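Local coordinates for protein BexL (Amycolatopsis orientalis, PDB 4XRW) that probably catalyses regiospecific cyclisation and aromatisation of a polyketide chain, as a di-domain aromatase/cyclase of the type II polyketide synthase pathway to BE-7585A, at residues Glu23-Ile28 and Lys124-His129; Leu29-Ala34 and Asn162-Thr167. All blocks are in the same frame, centred on the assembly; numbering follows the deposited sequence.

Contact 1 of 2, residues Glu23-Ile28 and Lys124-His129; sequences EAEHDI and KVRLLH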
loop_
_atom_site.group_PDB
_atom_site.type_symbol
_atom_site.label_atom_id
_atom_site.label_comp_id
_atom_site.label_asym_id
_atom_site.label_seq_id
_atom_site.Cartn_x
_atom_site.Cartn_y
_atom_site.Cartn_z
ATOM N N GLU A 23 1.670 -5.910 -28.950
ATOM C CA GLU A 23 0.654 -6.380 -28.015
ATOM C C GLU A 23 1.208 -7.547 -27.212
ATOM O O GLU A 23 1.994 -8.357 -27.726
ATOM C CB GLU A 23 -0.624 -6.789 -28.767
ATOM C CG GLU A 23 -1.390 -5.605 -29.376
ATOM C CD GLU A 23 -2.613 -6.022 -30.190
ATOM O OE1 GLU A 23 -2.451 -6.634 -31.271
ATOM O OE2 GLU A 23 -3.740 -5.724 -29.747
ATOM N N ALA A 24 0.830 -7.629 -25.939
ATOM C CA ALA A 24 1.175 -8.782 -25.125
ATOM C C ALA A 24 -0.018 -9.190 -24.313
ATOM O O ALA A 24 -0.937 -8.392 -24.098
ATOM C CB ALA A 24 2.343 -8.484 -24.211
ATOM N N GLU A 25 -0.016 -10.452 -23.905
ATOM C CA GLU A 25 -1.050 -10.977 -23.014
ATOM C C GLU A 25 -0.480 -12.044 -22.102
ATOM O O GLU A 25 0.225 -12.964 -22.524
ATOM C CB GLU A 25 -2.265 -11.560 -23.762
ATOM C CG GLU A 25 -3.345 -12.009 -22.759
ATOM C CD GLU A 25 -4.644 -12.557 -23.346
ATOM O OE1 GLU A 25 -5.278 -13.390 -22.639
ATOM O OE2 GLU A 25 -5.056 -12.144 -24.461
ATOM N N HIS A 26 -0.804 -11.887 -20.830
ATOM C CA HIS A 26 -0.466 -12.840 -19.795
ATOM C C HIS A 26 -1.738 -13.208 -19.043
ATOM O O HIS A 26 -2.686 -12.421 -18.984
ATOM C CB HIS A 26 0.579 -12.248 -18.856
ATOM C CG HIS A 26 1.874 -11.923 -19.521
ATOM N ND1 HIS A 26 2.084 -10.758 -20.236
ATOM C CD2 HIS A 26 3.040 -12.608 -19.564
ATOM C CE1 HIS A 26 3.322 -10.750 -20.698
ATOM N NE2 HIS A 26 3.923 -11.859 -20.302
ATOM N N ASP A 27 -1.815 -14.421 -18.511
ATOM C CA ASP A 27 -2.961 -14.746 -17.670
ATOM C C ASP A 27 -2.563 -15.642 -16.502
ATOM O O ASP A 27 -1.439 -16.149 -16.447
ATOM C CB ASP A 27 -4.091 -15.369 -18.499
ATOM C CG ASP A 27 -3.662 -16.588 -19.249
ATOM O OD1 ASP A 27 -3.228 -17.566 -18.600
ATOM O OD2 ASP A 27 -3.763 -16.566 -20.492
ATOM N N ILE A 28 -3.476 -15.744 -15.542
ATOM C CA ILE A 28 -3.319 -16.578 -14.362
ATOM C C ILE A 28 -4.709 -16.961 -13.866
ATOM O O ILE A 28 -5.674 -16.247 -14.133
ATOM C CB ILE A 28 -2.516 -15.857 -13.269
ATOM C CG1 ILE A 28 -1.884 -16.866 -12.314
ATOM C CG2 ILE A 28 -3.386 -14.849 -12.534
ATOM C CD1 ILE A 28 -0.729 -16.340 -11.529
ATOM N N LYS A 124 -10.332 -16.620 -14.211
ATOM C CA LYS A 124 -9.191 -16.397 -15.077
ATOM C C LYS A 124 -8.988 -14.896 -15.251
ATOM O O LYS A 124 -9.904 -14.185 -15.662
ATOM C CB LYS A 124 -9.405 -17.054 -16.441
ATOM C CG LYS A 124 -8.193 -16.976 -17.350
ATOM C CD LYS A 124 -8.525 -17.494 -18.740
ATOM C CE LYS A 124 -7.355 -17.375 -19.690
ATOM N NZ LYS A 124 -7.685 -17.869 -21.062
ATOM N N VAL A 125 -7.795 -14.435 -14.912
ATOM C CA VAL A 125 -7.439 -13.026 -15.028
ATOM C C VAL A 125 -6.475 -12.875 -16.169
ATOM O O VAL A 125 -5.406 -13.467 -16.169
ATOM C CB VAL A 125 -6.829 -12.489 -13.739
ATOM C CG1 VAL A 125 -6.439 -11.002 -13.906
ATOM C CG2 VAL A 125 -7.815 -12.674 -12.601
ATOM N N ARG A 126 -6.891 -12.100 -17.158
ATOM C CA ARG A 126 -6.079 -11.779 -18.315
ATOM C C ARG A 126 -5.573 -10.348 -18.240
ATOM O O ARG A 126 -6.360 -9.432 -17.969
ATOM C CB ARG A 126 -6.903 -11.956 -19.576
ATOM C CG ARG A 126 -7.517 -13.349 -19.693
ATOM C CD ARG A 126 -8.495 -13.367 -20.823
ATOM N NE ARG A 126 -7.929 -12.896 -22.076
ATOM C CZ ARG A 126 -8.651 -12.448 -23.091
ATOM N NH1 ARG A 126 -9.972 -12.429 -22.988
ATOM N NH2 ARG A 126 -8.058 -12.012 -24.206
ATOM N N LEU A 127 -4.287 -10.172 -18.513
ATOM C CA LEU A 127 -3.660 -8.864 -18.472
ATOM C C LEU A 127 -3.025 -8.620 -19.819
ATOM O O LEU A 127 -2.064 -9.299 -20.194
ATOM C CB LEU A 127 -2.643 -8.795 -17.336
ATOM C CG LEU A 127 -1.755 -7.556 -17.248
ATOM C CD1 LEU A 127 -2.574 -6.297 -17.121
ATOM C CD2 LEU A 127 -0.763 -7.700 -16.078
ATOM N N LEU A 128 -3.573 -7.667 -20.558
ATOM C CA LEU A 128 -3.095 -7.321 -21.883
ATOM C C LEU A 128 -2.329 -6.018 -21.865
ATOM O O LEU A 128 -2.701 -5.111 -21.113
ATOM C CB LEU A 128 -4.254 -7.164 -22.842
ATOM C CG LEU A 128 -5.023 -8.435 -23.219
ATOM C CD1 LEU A 128 -5.754 -9.048 -22.024
ATOM C CD2 LEU A 128 -6.014 -8.066 -24.330
ATOM N N HIS A 129 -1.307 -5.908 -22.706
ATOM C CA HIS A 129 -0.620 -4.632 -22.906
ATOM C C HIS A 129 -0.498 -4.318 -24.366
ATOM O O HIS A 129 -0.416 -5.219 -25.215
ATOM C CB HIS A 129 0.769 -4.648 -22.263
ATOM C CG HIS A 129 0.745 -4.613 -20.769
ATOM N ND1 HIS A 129 0.677 -5.755 -19.992
ATOM C CD2 HIS A 129 0.763 -3.574 -19.905
ATOM C CE1 HIS A 129 0.651 -5.416 -18.718
ATOM N NE2 HIS A 129 0.703 -4.098 -18.638
HETATM O O HOH W 1 0.480 -8.351 -20.759
#
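Glu25 and Arg126 join across two antiparallel strands in a two-point salt bridge. From CB, the Glu25 chain runs out with CG anti to the backbone N (chi1 -176°) and stays extended, which carries it over the neighbouring strand. Its CG packs on Leu128 CD1 at 3.9 Å, the two side chains lying side by side and pointing the same way. At the tip, OE1 accepts from Arg126 NE at 2.8 Å, and OE2 takes Arg126 NH2 at 3.0 Å in a nearly straight bond (177° at the hydrogen). Both oxygens lie close to the guanidinium plane, at its NE side. The carboxylate, however, is turned 34° from that plane, so that NE approaches OE1 from above the carboxylate and NH2 meets OE2 on the syn side but well out of the carboxylate plane. Arg126 NH1 turns to Glu116 on the next strand, giving the guanidinium a second anionic partner.

The pair sits on the sheet of a helix-grip fold, where edge strand 22-30 runs antiparallel beside strand 123-133. Ala24-His129, His26-Leu127 and Ile28-Val125 are hydrogen-bonded pairs, each closed by two backbone bonds; Glu25-Leu128 and Asp27-Arg126 are the non-hydrogen-bonded pairs between them. Asp27 shares the face of Glu25, and its OD2 lies 4.2 Å from Lys124 NZ, beyond salt-bridge range.

The other face, bearing His26, Leu127 and His129, is turned to helix 138-166. A water there is held by three contacts: it donates to Leu127 O and lies in the ring planes of both histidines, 2.9 Å from His26 ND1 and 2.7 Å from His129 ND1. His26 NE2 is hydrogen-bonded to Asp149 of that helix, so both ring nitrogens of His26 have polar partners.

Contact 2 of 2, residues Leu29-Ala34 and Asn162-Thr167; sequences LVDAPA and NVELVT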
loop_
_atom_site.group_PDB
_atom_site.type_symbol
_atom_site.label_atom_id
_atom_site.label_comp_id
_atom_site.label_asym_id
_atom_site.label_seq_id
_atom_site.Cartn_x
_atom_site.Cartn_y
_atom_site.Cartn_z
ATOM N N LEU A 29 -4.818 -18.099 -13.168
ATOM C CA LEU A 29 -6.072 -18.487 -12.527
ATOM C C LEU A 29 -6.028 -18.046 -11.093
ATOM O O LEU A 29 -4.988 -18.168 -10.444
ATOM C CB LEU A 29 -6.299 -20.010 -12.598
ATOM C CG LEU A 29 -6.364 -20.630 -13.989
ATOM C CD1 LEU A 29 -6.338 -22.159 -13.871
ATOM C CD2 LEU A 29 -7.597 -20.172 -14.750
ATOM N N VAL A 30 -7.152 -17.538 -10.589
ATOM C CA VAL A 30 -7.247 -17.039 -9.218
ATOM C C VAL A 30 -8.453 -17.669 -8.499
ATOM O O VAL A 30 -9.549 -17.716 -9.055
ATOM C CB VAL A 30 -7.382 -15.494 -9.196
ATOM C CG1 VAL A 30 -7.601 -14.983 -7.775
ATOM C CG2 VAL A 30 -6.143 -14.833 -9.837
ATOM N N ASP A 31 -8.260 -18.126 -7.262
ATOM C CA ASP A 31 -9.327 -18.841 -6.547
ATOM C C ASP A 31 -10.237 -17.887 -5.766
ATOM O O ASP A 31 -10.366 -17.961 -4.538
ATOM C CB ASP A 31 -8.731 -19.905 -5.619
ATOM C CG ASP A 31 -7.984 -21.000 -6.385
ATOM O OD1 ASP A 31 -8.346 -21.293 -7.554
ATOM O OD2 ASP A 31 -7.023 -21.564 -5.818
ATOM N N ALA A 32 -10.844 -16.972 -6.511
ATOM C CA ALA A 32 -11.925 -16.127 -6.027
ATOM C C ALA A 32 -12.863 -15.912 -7.206
ATOM O O ALA A 32 -12.479 -16.126 -8.352
ATOM C CB ALA A 32 -11.404 -14.794 -5.482
ATOM N N PRO A 33 -14.106 -15.523 -6.938
ATOM C CA PRO A 33 -15.030 -15.351 -8.066
ATOM C C PRO A 33 -14.677 -14.131 -8.917
ATOM O O PRO A 33 -14.039 -13.204 -8.425
ATOM C CB PRO A 33 -16.394 -15.185 -7.388
ATOM C CG PRO A 33 -16.096 -14.804 -5.987
ATOM C CD PRO A 33 -14.770 -15.381 -5.634
ATOM N N ALA A 34 -15.077 -14.151 -10.176
ATOM C CA ALA A 34 -14.761 -13.074 -11.125
ATOM C C ALA A 34 -15.201 -11.700 -10.641
ATOM O O ALA A 34 -14.506 -10.709 -10.861
ATOM C CB ALA A 34 -15.401 -13.362 -12.462
ATOM N N ASN A 162 -1.940 -12.694 -3.234
ATOM C CA ASN A 162 -2.584 -11.768 -2.314
ATOM C C ASN A 162 -4.099 -11.808 -2.339
ATOM O O ASN A 162 -4.728 -11.693 -1.280
ATOM C CB ASN A 162 -2.097 -10.357 -2.598
ATOM C CG ASN A 162 -0.639 -10.223 -2.335
ATOM O OD1 ASN A 162 -0.144 -10.689 -1.320
ATOM N ND2 ASN A 162 0.077 -9.629 -3.268
ATOM N N VAL A 163 -4.699 -11.986 -3.511
ATOM C CA VAL A 163 -6.159 -12.019 -3.573
ATOM C C VAL A 163 -6.632 -13.196 -2.747
ATOM O O VAL A 163 -7.613 -13.101 -2.017
ATOM C CB VAL A 163 -6.708 -12.142 -5.023
ATOM C CG1 VAL A 163 -8.190 -12.513 -5.027
ATOM C CG2 VAL A 163 -6.527 -10.827 -5.773
ATOM N N GLU A 164 -5.922 -14.309 -2.846
ATOM C CA GLU A 164 -6.338 -15.510 -2.110
ATOM C C GLU A 164 -6.190 -15.332 -0.585
ATOM O O GLU A 164 -6.874 -15.999 0.198
ATOM C CB GLU A 164 -5.569 -16.728 -2.645
ATOM C CG GLU A 164 -6.126 -17.161 -4.014
ATOM C CD GLU A 164 -5.263 -18.180 -4.791
ATOM O OE1 GLU A 164 -4.297 -18.762 -4.236
ATOM O OE2 GLU A 164 -5.571 -18.393 -5.988
ATOM N N LEU A 165 -5.350 -14.391 -0.154
ATOM C CA LEU A 165 -5.221 -14.096 1.273
ATOM C C LEU A 165 -6.160 -12.983 1.744
ATOM O O LEU A 165 -6.733 -13.093 2.826
ATOM C CB LEU A 165 -3.782 -13.704 1.615
ATOM C CG LEU A 165 -2.687 -14.725 1.320
ATOM C CD1 LEU A 165 -1.343 -14.134 1.694
ATOM C CD2 LEU A 165 -2.913 -16.012 2.068
ATOM N N VAL A 166 -6.313 -11.910 0.964
ATOM C CA VAL A 166 -7.098 -10.769 1.458
ATOM C C VAL A 166 -8.598 -11.075 1.426
ATOM O O VAL A 166 -9.362 -10.426 2.131
ATOM C CB VAL A 166 -6.801 -9.443 0.679
ATOM C CG1 VAL A 166 -5.291 -9.189 0.648
ATOM C CG2 VAL A 166 -7.376 -9.445 -0.720
ATOM N N THR A 167 -9.016 -12.075 0.646
ATOM C CA THR A 167 -10.420 -12.496 0.694
ATOM C C THR A 167 -10.678 -13.454 1.871
ATOM O O THR A 167 -11.821 -13.852 2.111
ATOM C CB THR A 167 -10.869 -13.160 -0.626
ATOM O OG1 THR A 167 -10.006 -14.260 -0.948
ATOM C CG2 THR A 167 -10.842 -12.142 -1.763
HETATM O O HOH W 2 -11.324 -16.293 -1.830
#
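The carboxylates of Asp31 and Glu164 have planes only 5° apart. The two groups are layered rather than edge to edge: Glu164 OE2 lies over the face of the Asp31 carboxylate, 3.6 Å from Asp31 CG. The backbone N-H of Asp31 reaches Glu164 OE2 on the anti side, 21° out of the carboxylate plane, at 3.0 Å from Asp31 N. With CG anti to its own carbonyl carbon (chi1 -75°) and the chain extended beyond, Glu164 spans the gap from the helix to this N-H. Asp31 OD2 stands 3.5 Å from Glu164 OE2, two acceptors with like charges, not bonded. Lys160 forms a salt bridge to Glu164 OE2 and also bonds to Leu29 O; its charge probably eases the repulsion.

The rest is apolar. Val163 CG1 meets Val30 CG1 at 3.7 Å, the side chains crossing at about a right angle, and touches Ala32 CB at 4.0 Å. Val37 and Leu40 of helix 34-42 extend this patch. At the helix end, Thr167 OG1 donates to Val163 O at 2.9 Å and accepts from a water that also donates weakly to Asp31 O.

Asp31 centres an inverse gamma turn that carries the chain from strand 22-30 toward helix 34-42, with Pro33 at its N-cap. The contact thus ties the first strand's exit to the last turn of long helix 138-166, gripped by the sheet in the helix-grip fold.

In the fold
Both contacts use strand 22-30, with centres about 17 Å apart. Contact 1 is a surface contact that pairs the edge strand with strand 123-133 and rests on a ladder of backbone bonds; contact 2 is partly buried and fastens the strand's end to helix 138-166, which follows strand 123-133 in the chain. Their buried areas differ accordingly, 523 against 226 Å². Opposite charges meet across contact 1, whereas two carboxylates meet across contact 2, with a lysine of the helix nearby. The two join directly where Val125 CG2 packs on Val30 CG2 at 3.9 Å, continuing the sheet's helix-facing side from one contact into the other.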